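DTDP-4-amino-4,6-dideoxyglucose formyltransferase (Shewanella sp. FDAARGOS_354, PDB 6V2T) probably transfers a formyl group from a folate cofactor to the sugar amine of dTDP-4-amino-4,6-dideoxyglucose, a step linked to O-antigen synthesis. Local coordinates at residues M24-V29 / L94-H99; D48-V53 / L193-Y198; Y59-K64 / S76-S81. All blocks are in the same frame, centred on the assembly; numbering follows the deposited sequence.

Contact 1 of 3, residues M24-V29 / L94-H99; sequences MHVLIV and LVVSAH. With 0FX (dTDP-4-amino-4,6-dideoxyglucose), chain G.
Val26 and Leu94 lie side by side and point the same way from the sheet, with Leu94 CD2 set between the two methyls of Val26, 4.1 Å from CG1. The methyl end of Met24 reaches the same leucine: its chain runs extended from CG onward, CG anti to the backbone N (chi1 -166°), carrying CE to 3.9 Å from Leu94 CB. Further along this face Ile28 meets Val96 and Ala98, and helix 33-45 packs on Ile28 and Ala98 through Ile39. Leu27, Val29 and Val95 hold the opposite face, where Val29 CG2 touches Val95 CG1 at 4.0 Å and the two side chains cross at a slant. Between the faces run the bonds of two parallel neighbours, strands 24-30 and 94-98, in the middle of the Rossmann-like sheet of the formyltransferase fold. Leu27 and Val29 each give and accept once: Leu27 N binds Leu94 O and Leu27 O takes Val96 N (2.8 Å), then Val29 N binds Val96 O and Val29 O takes Ala98 N, the straightest of the four at 175°. Toward the end of strand 94-98 the chemistry turns polar: Ser97 touches the folic acid, and His99, just past the strand, turns its ring edge to the diphosphate of the nucleotide sugar, ND1 donating in plane to 0FX O3P at 2.8 Å, while NE2 is hydrogen-bonded to Glu182.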
loop_
_atom_site.group_PDB
_atom_site.type_symbol
_atom_site.label_atom_id
_atom_site.label_comp_id
_atom_site.label_asym_id
_atom_site.label_seq_id
_atom_site.Cartn_x
_atom_site.Cartn_y
_atom_site.Cartn_z
ATOM N N MET B 24 -11.930 -9.231 46.235
ATOM C CA MET B 24 -10.902 -8.412 45.539
ATOM C C MET B 24 -11.532 -7.705 44.334
ATOM O O MET B 24 -12.154 -8.395 43.517
ATOM C CB MET B 24 -9.755 -9.284 45.055
ATOM C CG MET B 24 -8.536 -8.435 44.647
ATOM S SD MET B 24 -7.506 -9.480 43.716
ATOM C CE MET B 24 -6.078 -8.402 43.544
ATOM N N HIS B 25 -11.368 -6.385 44.266
ATOM C CA HIS B 25 -11.745 -5.488 43.146
ATOM C C HIS B 25 -10.504 -5.175 42.304
ATOM O O HIS B 25 -9.524 -4.645 42.867
ATOM C CB HIS B 25 -12.381 -4.219 43.716
ATOM C CG HIS B 25 -13.423 -4.543 44.736
ATOM N ND1 HIS B 25 -13.199 -4.413 46.092
ATOM C CD2 HIS B 25 -14.661 -5.066 44.601
ATOM C CE1 HIS B 25 -14.275 -4.801 46.749
ATOM N NE2 HIS B 25 -15.183 -5.212 45.856
ATOM N N VAL B 26 -10.545 -5.516 41.019
ATOM C CA VAL B 26 -9.475 -5.213 40.023
ATOM C C VAL B 26 -10.029 -4.194 39.035
ATOM O O VAL B 26 -11.130 -4.465 38.462
ATOM C CB VAL B 26 -8.989 -6.482 39.308
ATOM C CG1 VAL B 26 -8.051 -6.153 38.156
ATOM C CG2 VAL B 26 -8.372 -7.477 40.277
ATOM N N LEU B 27 -9.337 -3.058 38.868
ATOM C CA LEU B 27 -9.705 -2.020 37.881
ATOM C C LEU B 27 -8.864 -2.195 36.607
ATOM O O LEU B 27 -7.606 -2.124 36.652
ATOM C CB LEU B 27 -9.560 -0.616 38.469
ATOM C CG LEU B 27 -9.750 0.514 37.453
ATOM C CD1 LEU B 27 -11.207 0.574 36.998
ATOM C CD2 LEU B 27 -9.314 1.850 38.034
ATOM N N ILE B 28 -9.538 -2.372 35.471
ATOM C CA ILE B 28 -8.863 -2.449 34.154
ATOM C C ILE B 28 -9.118 -1.126 33.439
ATOM O O ILE B 28 -10.297 -0.760 33.224
ATOM C CB ILE B 28 -9.286 -3.734 33.427
ATOM C CG1 ILE B 28 -8.837 -4.949 34.249
ATOM C CG2 ILE B 28 -8.725 -3.780 32.015
ATOM C CD1 ILE B 28 -9.506 -6.215 33.848
ATOM N N VAL B 29 -8.037 -0.363 33.223
ATOM C CA VAL B 29 -8.070 0.918 32.472
ATOM C C VAL B 29 -7.456 0.656 31.106
ATOM O O VAL B 29 -6.295 0.207 31.026
ATOM C CB VAL B 29 -7.335 2.066 33.169
ATOM C CG1 VAL B 29 -7.580 3.386 32.451
ATOM C CG2 VAL B 29 -7.720 2.185 34.627
ATOM N N LEU B 94 -5.993 -3.735 42.976
ATOM C CA LEU B 94 -5.080 -3.830 41.804
ATOM C C LEU B 94 -5.609 -2.980 40.656
ATOM O O LEU B 94 -6.797 -3.089 40.361
ATOM C CB LEU B 94 -4.979 -5.290 41.375
ATOM C CG LEU B 94 -4.235 -5.532 40.061
ATOM C CD1 LEU B 94 -2.754 -5.133 40.204
ATOM C CD2 LEU B 94 -4.354 -6.985 39.616
ATOM N N VAL B 95 -4.729 -2.253 39.966
ATOM C CA VAL B 95 -5.064 -1.572 38.688
ATOM C C VAL B 95 -4.191 -2.165 37.588
ATOM O O VAL B 95 -2.963 -2.253 37.807
ATOM C CB VAL B 95 -4.906 -0.044 38.768
ATOM C CG1 VAL B 95 -5.338 0.617 37.466
ATOM C CG2 VAL B 95 -5.673 0.526 39.935
ATOM N N VAL B 96 -4.815 -2.526 36.462
ATOM C CA VAL B 96 -4.139 -3.010 35.226
ATOM C C VAL B 96 -4.367 -1.989 34.106
ATOM O O VAL B 96 -5.519 -1.734 33.710
ATOM C CB VAL B 96 -4.575 -4.427 34.819
ATOM C CG1 VAL B 96 -3.892 -4.843 33.533
ATOM C CG2 VAL B 96 -4.309 -5.441 35.920
ATOM N N SER B 97 -3.272 -1.404 33.633
ATOM C CA SER B 97 -3.247 -0.554 32.434
ATOM C C SER B 97 -3.123 -1.468 31.225
ATOM O O SER B 97 -2.099 -2.156 31.105
ATOM C CB SER B 97 -2.106 0.417 32.475
ATOM O OG SER B 97 -1.868 0.876 31.169
ATOM N N ALA B 98 -4.128 -1.476 30.373
ATOM C CA ALA B 98 -4.148 -2.264 29.125
ATOM C C ALA B 98 -4.189 -1.273 27.960
ATOM O O ALA B 98 -5.296 -0.929 27.489
ATOM C CB ALA B 98 -5.313 -3.224 29.136
ATOM N N HIS B 99 -3.016 -0.817 27.521
ATOM C CA HIS B 99 -2.906 0.223 26.465
ATOM C C HIS B 99 -3.703 1.446 26.940
ATOM O O HIS B 99 -4.617 1.867 26.252
ATOM C CB HIS B 99 -3.391 -0.330 25.127
ATOM C CG HIS B 99 -2.545 -1.421 24.555
ATOM N ND1 HIS B 99 -2.383 -1.575 23.201
ATOM C CD2 HIS B 99 -1.821 -2.397 25.139
ATOM C CE1 HIS B 99 -1.608 -2.625 22.972
ATOM N NE2 HIS B 99 -1.243 -3.145 24.155
HETATM O O4P 0FX G . -1.428 0.414 20.860
HETATM P P2 0FX G . -2.693 1.244 21.087
HETATM O O3P 0FX G . -3.689 0.556 21.965
HETATM O O1G 0FX G . -2.131 2.483 21.872
HETATM C C1G 0FX G . -2.716 2.806 23.132
HETATM C C2G 0FX G . -2.907 4.309 23.100
HETATM O O2G 0FX G . -3.780 4.766 22.050
HETATM C C3G 0FX G . -1.531 4.918 22.891
HETATM O O3G 0FX G . -1.696 6.342 22.974
HETATM C C4G 0FX G . -0.510 4.378 23.912
HETATM N N4A 0FX G . 0.838 4.783 23.499
HETATM C C5G 0FX G . -0.488 2.861 24.062
HETATM C C6G 0FX G . 0.386 2.440 25.261
HETATM O O5G 0FX G . -1.835 2.401 24.206
HETATM O OPP 0FX G . -3.739 1.697 19.829
HETATM P P 0FX G . -3.168 2.850 18.934
HETATM O O1P 0FX G . -2.885 4.143 19.541
HETATM O O2P 0FX G . -4.219 3.135 17.895
HETATM O O5 0FX G . -1.964 2.398 18.019
HETATM C C5 0FX G . -1.927 1.117 17.449
HETATM C C4 0FX G . -0.942 1.180 16.275
HETATM O O4 0FX G . -1.446 1.976 15.201
HETATM C C3 0FX G . 0.397 1.862 16.605
HETATM O O3 0FX G . 1.294 0.993 17.283
HETATM C C2 0FX G . 0.918 2.371 15.238
HETATM C C1 0FX G . -0.431 2.617 14.505
HETATM N N11 0FX G . -0.715 4.045 14.464
HETATM C C61 0FX G . -1.568 4.639 15.327
HETATM C C51 0FX G . -1.810 6.007 15.211
HETATM C C5A 0FX G . -2.760 6.696 16.185
HETATM C C21 0FX G . -0.106 4.746 13.499
HETATM O O21 0FX G . 0.745 4.108 12.657
HETATM N N31 0FX G . -0.301 6.081 13.362
HETATM C C41 0FX G . -1.151 6.724 14.206
HETATM O O41 0FX G . -1.293 8.076 14.082
#

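Contact 2 of 3, residues D48-V53 / L193-Y198; sequences DKFQSV and LVFANY
Lys49 and Phe50 meet Phe195 where a loop ahead of strand 53-60 comes up against the C-terminal end of helix 171-194. The loop folds into a type I turn from Phe50 to Val53, closed by Val53 N bonding to Phe50 O at 3.1 Å, which brings Phe50 and Val53 round to the same partner. On the other side Phe195 is the first residue to leave helical geometry. Its chi1 of -62°, with CG anti to the carbonyl carbon and beside the backbone N, keeps the ring running on toward the turn, where three groups meet it. Val53 comes at it from the opposite direction, and CG2 lies 3.7 Å from Phe195 CE1. The Phe50 ring crosses it obliquely, planes at 40° and centroids 5.9 Å apart, with Phe50 CE2 3.8 Å from Phe195 CE2. At the ring's edge, near its plane, sits a carbonyl: Lys49 O is 3.4 Å from Phe195 CZ. Deeper in, Val194 and Val53 slide past each other in opposite directions, CG1 to CG1 at 4.1 Å, and Val194 CG2 meets the Phe50 ring. Both valines also touch Val26 of strand 24-30, and Phe55 meets Phe50 edge-to-face. No hydrogen bond joins the two segments, so loop and helix end are held here by apolar packing, with the carbonyl of Lys49 probably drawn to the weakly positive rim of the Phe195 ring.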
loop_
_atom_site.group_PDB
_atom_site.type_symbol
_atom_site.label_atom_id
_atom_site.label_comp_id
_atom_site.label_asym_id
_atom_site.label_seq_id
_atom_site.Cartn_x
_atom_site.Cartn_y
_atom_site.Cartn_z
ATOM N N ASP B 48 -13.638 -19.904 37.201
ATOM C CA ASP B 48 -13.384 -20.899 38.280
ATOM C C ASP B 48 -12.195 -20.447 39.148
ATOM O O ASP B 48 -11.966 -21.077 40.199
ATOM C CB ASP B 48 -13.135 -22.297 37.694
ATOM C CG ASP B 48 -11.939 -22.396 36.755
ATOM O OD1 ASP B 48 -11.691 -21.423 36.011
ATOM O OD2 ASP B 48 -11.259 -23.446 36.770
ATOM N N LYS B 49 -11.439 -19.433 38.704
ATOM C CA LYS B 49 -10.253 -18.887 39.416
ATOM C C LYS B 49 -10.648 -17.588 40.105
ATOM O O LYS B 49 -9.878 -17.145 40.962
ATOM C CB LYS B 49 -9.103 -18.581 38.453
ATOM C CG LYS B 49 -8.734 -19.674 37.464
ATOM C CD LYS B 49 -7.524 -20.474 37.864
ATOM C CE LYS B 49 -6.920 -21.249 36.716
ATOM N NZ LYS B 49 -5.446 -21.129 36.715
ATOM N N PHE B 50 -11.782 -16.993 39.731
ATOM C CA PHE B 50 -12.113 -15.570 40.016
ATOM C C PHE B 50 -13.433 -15.467 40.761
ATOM O O PHE B 50 -14.045 -14.382 40.739
ATOM C CB PHE B 50 -12.148 -14.738 38.726
ATOM C CG PHE B 50 -10.816 -14.561 38.037
ATOM C CD1 PHE B 50 -10.709 -14.637 36.655
ATOM C CD2 PHE B 50 -9.654 -14.325 38.759
ATOM C CE1 PHE B 50 -9.484 -14.480 36.016
ATOM C CE2 PHE B 50 -8.435 -14.164 38.116
ATOM C CZ PHE B 50 -8.342 -14.252 36.750
ATOM N N GLN B 51 -13.811 -16.545 41.457
ATOM C CA GLN B 51 -14.957 -16.590 42.397
ATOM C C GLN B 51 -14.974 -15.306 43.228
ATOM O O GLN B 51 -16.050 -14.691 43.329
ATOM C CB GLN B 51 -14.862 -17.823 43.305
ATOM C CG GLN B 51 -16.138 -18.647 43.378
ATOM C CD GLN B 51 -16.471 -19.352 42.084
ATOM O OE1 GLN B 51 -17.623 -19.698 41.831
ATOM N NE2 GLN B 51 -15.466 -19.572 41.250
ATOM N N SER B 52 -13.823 -14.887 43.773
ATOM C CA SER B 52 -13.729 -13.779 44.763
ATOM C C SER B 52 -13.034 -12.539 44.171
ATOM O O SER B 52 -12.643 -11.651 44.975
ATOM C CB SER B 52 -13.037 -14.225 46.020
ATOM O OG SER B 52 -13.489 -15.503 46.438
ATOM N N VAL B 53 -12.924 -12.437 42.839
ATOM C CA VAL B 53 -12.354 -11.223 42.168
ATOM C C VAL B 53 -13.429 -10.601 41.278
ATOM O O VAL B 53 -13.934 -11.336 40.414
ATOM C CB VAL B 53 -11.107 -11.570 41.342
ATOM C CG1 VAL B 53 -10.439 -10.315 40.800
ATOM C CG2 VAL B 53 -10.117 -12.422 42.119
ATOM N N LEU B 193 -1.075 -12.601 37.466
ATOM C CA LEU B 193 -0.930 -11.135 37.694
ATOM C C LEU B 193 -1.807 -10.720 38.858
ATOM O O LEU B 193 -1.348 -10.007 39.795
ATOM C CB LEU B 193 -1.398 -10.352 36.459
ATOM C CG LEU B 193 -0.479 -10.419 35.255
ATOM C CD1 LEU B 193 -1.039 -9.559 34.116
ATOM C CD2 LEU B 193 0.933 -9.999 35.657
ATOM N N VAL B 194 -3.069 -11.115 38.778
ATOM C CA VAL B 194 -4.063 -10.780 39.820
ATOM C C VAL B 194 -3.581 -11.289 41.185
ATOM O O VAL B 194 -3.725 -10.510 42.129
ATOM C CB VAL B 194 -5.457 -11.331 39.466
ATOM C CG1 VAL B 194 -6.418 -11.104 40.610
ATOM C CG2 VAL B 194 -5.991 -10.741 38.169
ATOM N N PHE B 195 -3.036 -12.516 41.285
ATOM C CA PHE B 195 -2.755 -13.212 42.581
ATOM C C PHE B 195 -1.264 -13.121 42.946
ATOM O O PHE B 195 -0.835 -13.823 43.874
ATOM C CB PHE B 195 -3.230 -14.675 42.524
ATOM C CG PHE B 195 -4.716 -14.805 42.317
ATOM C CD1 PHE B 195 -5.599 -14.044 43.060
ATOM C CD2 PHE B 195 -5.226 -15.649 41.338
ATOM C CE1 PHE B 195 -6.970 -14.136 42.859
ATOM C CE2 PHE B 195 -6.591 -15.716 41.113
ATOM C CZ PHE B 195 -7.463 -14.978 41.880
ATOM N N ALA B 196 -0.512 -12.274 42.230
ATOM C CA ALA B 196 0.925 -11.983 42.435
ATOM C C ALA B 196 1.748 -13.267 42.415
ATOM O O ALA B 196 2.756 -13.376 43.152
ATOM C CB ALA B 196 1.134 -11.217 43.706
ATOM N N ASN B 197 1.366 -14.196 41.549
ATOM C CA ASN B 197 2.171 -15.402 41.288
ATOM C C ASN B 197 3.198 -15.041 40.217
ATOM O O ASN B 197 3.013 -15.443 39.052
ATOM C CB ASN B 197 1.278 -16.572 40.899
ATOM C CG ASN B 197 2.068 -17.845 40.792
ATOM O OD1 ASN B 197 3.167 -17.936 41.335
ATOM N ND2 ASN B 197 1.533 -18.795 40.037
ATOM N N TYR B 198 4.229 -14.280 40.597
ATOM C CA TYR B 198 5.264 -13.767 39.672
ATOM C C TYR B 198 6.498 -13.347 40.468
ATOM O O TYR B 198 6.419 -13.258 41.708
ATOM C CB TYR B 198 4.710 -12.622 38.812
ATOM C CG TYR B 198 4.111 -11.444 39.537
ATOM C CD1 TYR B 198 4.890 -10.611 40.335
ATOM C CD2 TYR B 198 2.779 -11.089 39.357
ATOM C CE1 TYR B 198 4.341 -9.517 40.979
ATOM C CE2 TYR B 198 2.222 -9.992 39.994
ATOM C CZ TYR B 198 3.005 -9.200 40.815
ATOM O OH TYR B 198 2.454 -8.104 41.429
#

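Contact 3 of 3, residues Y59-K64 / S76-S81; sequences YSAINK and SINVKS
The ring of Tyr59 lies flat against the backbone of Ser76, with Ser76 CA over one face. This is a CH-pi contact, CA standing 3.9 Å from the ring centroid and only 15° off its normal. Ser76 N also lies over that face, and Ser76 CB is 3.6 Å from Tyr59 CE1 near the rim. The ring gets there because Tyr59 CG sits between the backbone N and the carbonyl carbon (chi1 67°), which folds the side chain across toward the neighbouring strand instead of straight off the sheet. Leu69 and Ile70 of helix 67-70 touch the same tyrosine. That helix links the two strands in a beta-alpha-beta unit, strand 53-60, helix 67-70 and strand 75-77, at the edge of the parallel part of the sheet, and 75-77 is its outermost strand within the chain. The pairing is short. Ile77 N gives a sound bond to Tyr59 O at 2.9 Å, but the next, Ala61 N to Ile77 O, is weak, bent to 128° as the strands end. Past Tyr59 the hydroxyl of Ser76 rests against Ala61, with OG 3.2 Å from Ala61 CA. Ala61 CB points across to Asn78 CB, 4.0 Å away. Ser60 faces the other way, and its OG is hydrogen-bonded to Asp31, which also binds Asn63 ND2. Asn78 closes an Asx turn, its OD1 accepting Lys80 N at 3.0 Å from above the carbonyl plane; Gln102 NE2 binds the same oxygen.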
loop_
_atom_site.group_PDB
_atom_site.type_symbol
_atom_site.label_atom_id
_atom_site.label_comp_id
_atom_site.label_asym_id
_atom_site.label_seq_id
_atom_site.Cartn_x
_atom_site.Cartn_y
_atom_site.Cartn_z
ATOM N N TYR B 59 -12.206 3.484 30.404
ATOM C CA TYR B 59 -11.315 4.023 29.345
ATOM C C TYR B 59 -10.840 5.392 29.817
ATOM O O TYR B 59 -11.356 5.890 30.832
ATOM C CB TYR B 59 -12.006 4.035 27.982
ATOM C CG TYR B 59 -13.158 4.999 27.907
ATOM C CD1 TYR B 59 -12.931 6.353 27.754
ATOM C CD2 TYR B 59 -14.470 4.564 28.005
ATOM C CE1 TYR B 59 -13.974 7.262 27.695
ATOM C CE2 TYR B 59 -15.527 5.457 27.926
ATOM C CZ TYR B 59 -15.277 6.812 27.780
ATOM O OH TYR B 59 -16.298 7.717 27.721
ATOM N N SER B 60 -9.830 5.944 29.135
ATOM C CA SER B 60 -9.136 7.185 29.553
ATOM C C SER B 60 -9.999 8.379 29.140
ATOM O O SER B 60 -10.591 8.329 28.052
ATOM C CB SER B 60 -7.749 7.314 28.961
ATOM O OG SER B 60 -6.844 6.370 29.509
ATOM N N ALA B 61 -10.020 9.417 29.972
ATOM C CA ALA B 61 -10.746 10.687 29.734
ATOM C C ALA B 61 -10.256 11.311 28.417
ATOM O O ALA B 61 -11.097 11.737 27.606
ATOM C CB ALA B 61 -10.522 11.606 30.919
ATOM N N ILE B 62 -8.943 11.285 28.189
ATOM C CA ILE B 62 -8.275 11.960 27.034
ATOM C C ILE B 62 -8.563 11.200 25.728
ATOM O O ILE B 62 -8.258 11.752 24.647
ATOM C CB ILE B 62 -6.769 12.131 27.324
ATOM C CG1 ILE B 62 -6.144 13.195 26.416
ATOM C CG2 ILE B 62 -6.031 10.802 27.248
ATOM C CD1 ILE B 62 -4.982 13.947 27.034
ATOM N N ASN B 63 -9.144 9.995 25.809
ATOM C CA ASN B 63 -9.556 9.192 24.629
ATOM C C ASN B 63 -10.420 10.099 23.755
ATOM O O ASN B 63 -11.464 10.587 24.254
ATOM C CB ASN B 63 -10.279 7.886 24.998
ATOM C CG ASN B 63 -10.319 6.890 23.860
ATOM O OD1 ASN B 63 -10.449 7.284 22.705
ATOM N ND2 ASN B 63 -10.196 5.601 24.158
ATOM N N LYS B 64 -9.964 10.336 22.525
ATOM C CA LYS B 64 -10.627 11.217 21.531
ATOM C C LYS B 64 -11.726 10.460 20.768
ATOM O O LYS B 64 -12.596 11.157 20.224
ATOM C CB LYS B 64 -9.583 11.815 20.580
ATOM C CG LYS B 64 -8.470 12.605 21.259
ATOM C CD LYS B 64 -7.604 13.414 20.300
ATOM C CE LYS B 64 -8.122 14.815 20.036
ATOM N NZ LYS B 64 -8.020 15.674 21.240
ATOM N N SER B 76 -15.734 6.522 31.368
ATOM C CA SER B 76 -14.456 7.264 31.437
ATOM C C SER B 76 -13.921 7.207 32.870
ATOM O O SER B 76 -14.740 7.109 33.813
ATOM C CB SER B 76 -14.635 8.681 30.984
ATOM O OG SER B 76 -13.366 9.295 30.854
ATOM N N ILE B 77 -12.595 7.275 33.018
ATOM C CA ILE B 77 -11.937 7.632 34.309
ATOM C C ILE B 77 -10.773 8.562 33.981
ATOM O O ILE B 77 -10.225 8.423 32.868
ATOM C CB ILE B 77 -11.493 6.387 35.102
ATOM C CG1 ILE B 77 -11.381 6.686 36.599
ATOM C CG2 ILE B 77 -10.209 5.793 34.534
ATOM C CD1 ILE B 77 -11.462 5.452 37.480
ATOM N N ASN B 78 -10.453 9.464 34.907
ATOM C CA ASN B 78 -9.390 10.489 34.771
ATOM C C ASN B 78 -8.340 10.311 35.868
ATOM O O ASN B 78 -8.464 10.884 36.955
ATOM C CB ASN B 78 -9.964 11.903 34.819
ATOM C CG ASN B 78 -8.911 12.947 34.526
ATOM O OD1 ASN B 78 -7.735 12.634 34.335
ATOM N ND2 ASN B 78 -9.335 14.194 34.469
ATOM N N VAL B 79 -7.265 9.630 35.525
ATOM C CA VAL B 79 -6.164 9.249 36.443
ATOM C C VAL B 79 -5.369 10.493 36.878
ATOM O O VAL B 79 -4.531 10.366 37.801
ATOM C CB VAL B 79 -5.327 8.193 35.698
ATOM C CG1 VAL B 79 -3.893 8.171 36.138
ATOM C CG2 VAL B 79 -5.986 6.825 35.806
ATOM N N LYS B 80 -5.624 11.660 36.281
ATOM C CA LYS B 80 -5.035 12.951 36.729
ATOM C C LYS B 80 -6.037 13.728 37.597
ATOM O O LYS B 80 -5.672 14.811 38.049
ATOM C CB LYS B 80 -4.595 13.778 35.520
ATOM C CG LYS B 80 -3.663 13.046 34.566
ATOM C CD LYS B 80 -2.756 13.966 33.780
ATOM C CE LYS B 80 -1.918 13.221 32.764
ATOM N NZ LYS B 80 -1.599 14.071 31.593
ATOM N N SER B 81 -7.245 13.203 37.828
ATOM C CA SER B 81 -8.244 13.784 38.772
ATOM C C SER B 81 -7.940 13.336 40.213
ATOM O O SER B 81 -8.054 12.127 40.484
ATOM C CB SER B 81 -9.653 13.410 38.392
ATOM O OG SER B 81 -10.513 13.524 39.523
#

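Contacts 1 and 3 belong to one sheet, since strand 53-60 lies between strands 24-30 and 75-77. Contact 1 is the buried centre, with regular backbone bonds and aliphatic faces; contact 3 is partly exposed at the sheet's margin, where pairing gives out into turns and serine and asparagine side chains. They meet where Val29 CG1 packs on Ile77 CG2. Contact 2, farthest from the chain's centre, has no strand pairing: buried Phe50, Val53 and Val194 lie under exposed Phe195 and Lys49. It joins the opposite end of contact 1, where Met24 N probably bonds to Ser52 O and Met24 CE packs against Val194 O. Contacts 2 and 3 do not touch. Ligand contacts come from the His99 end of contact 1.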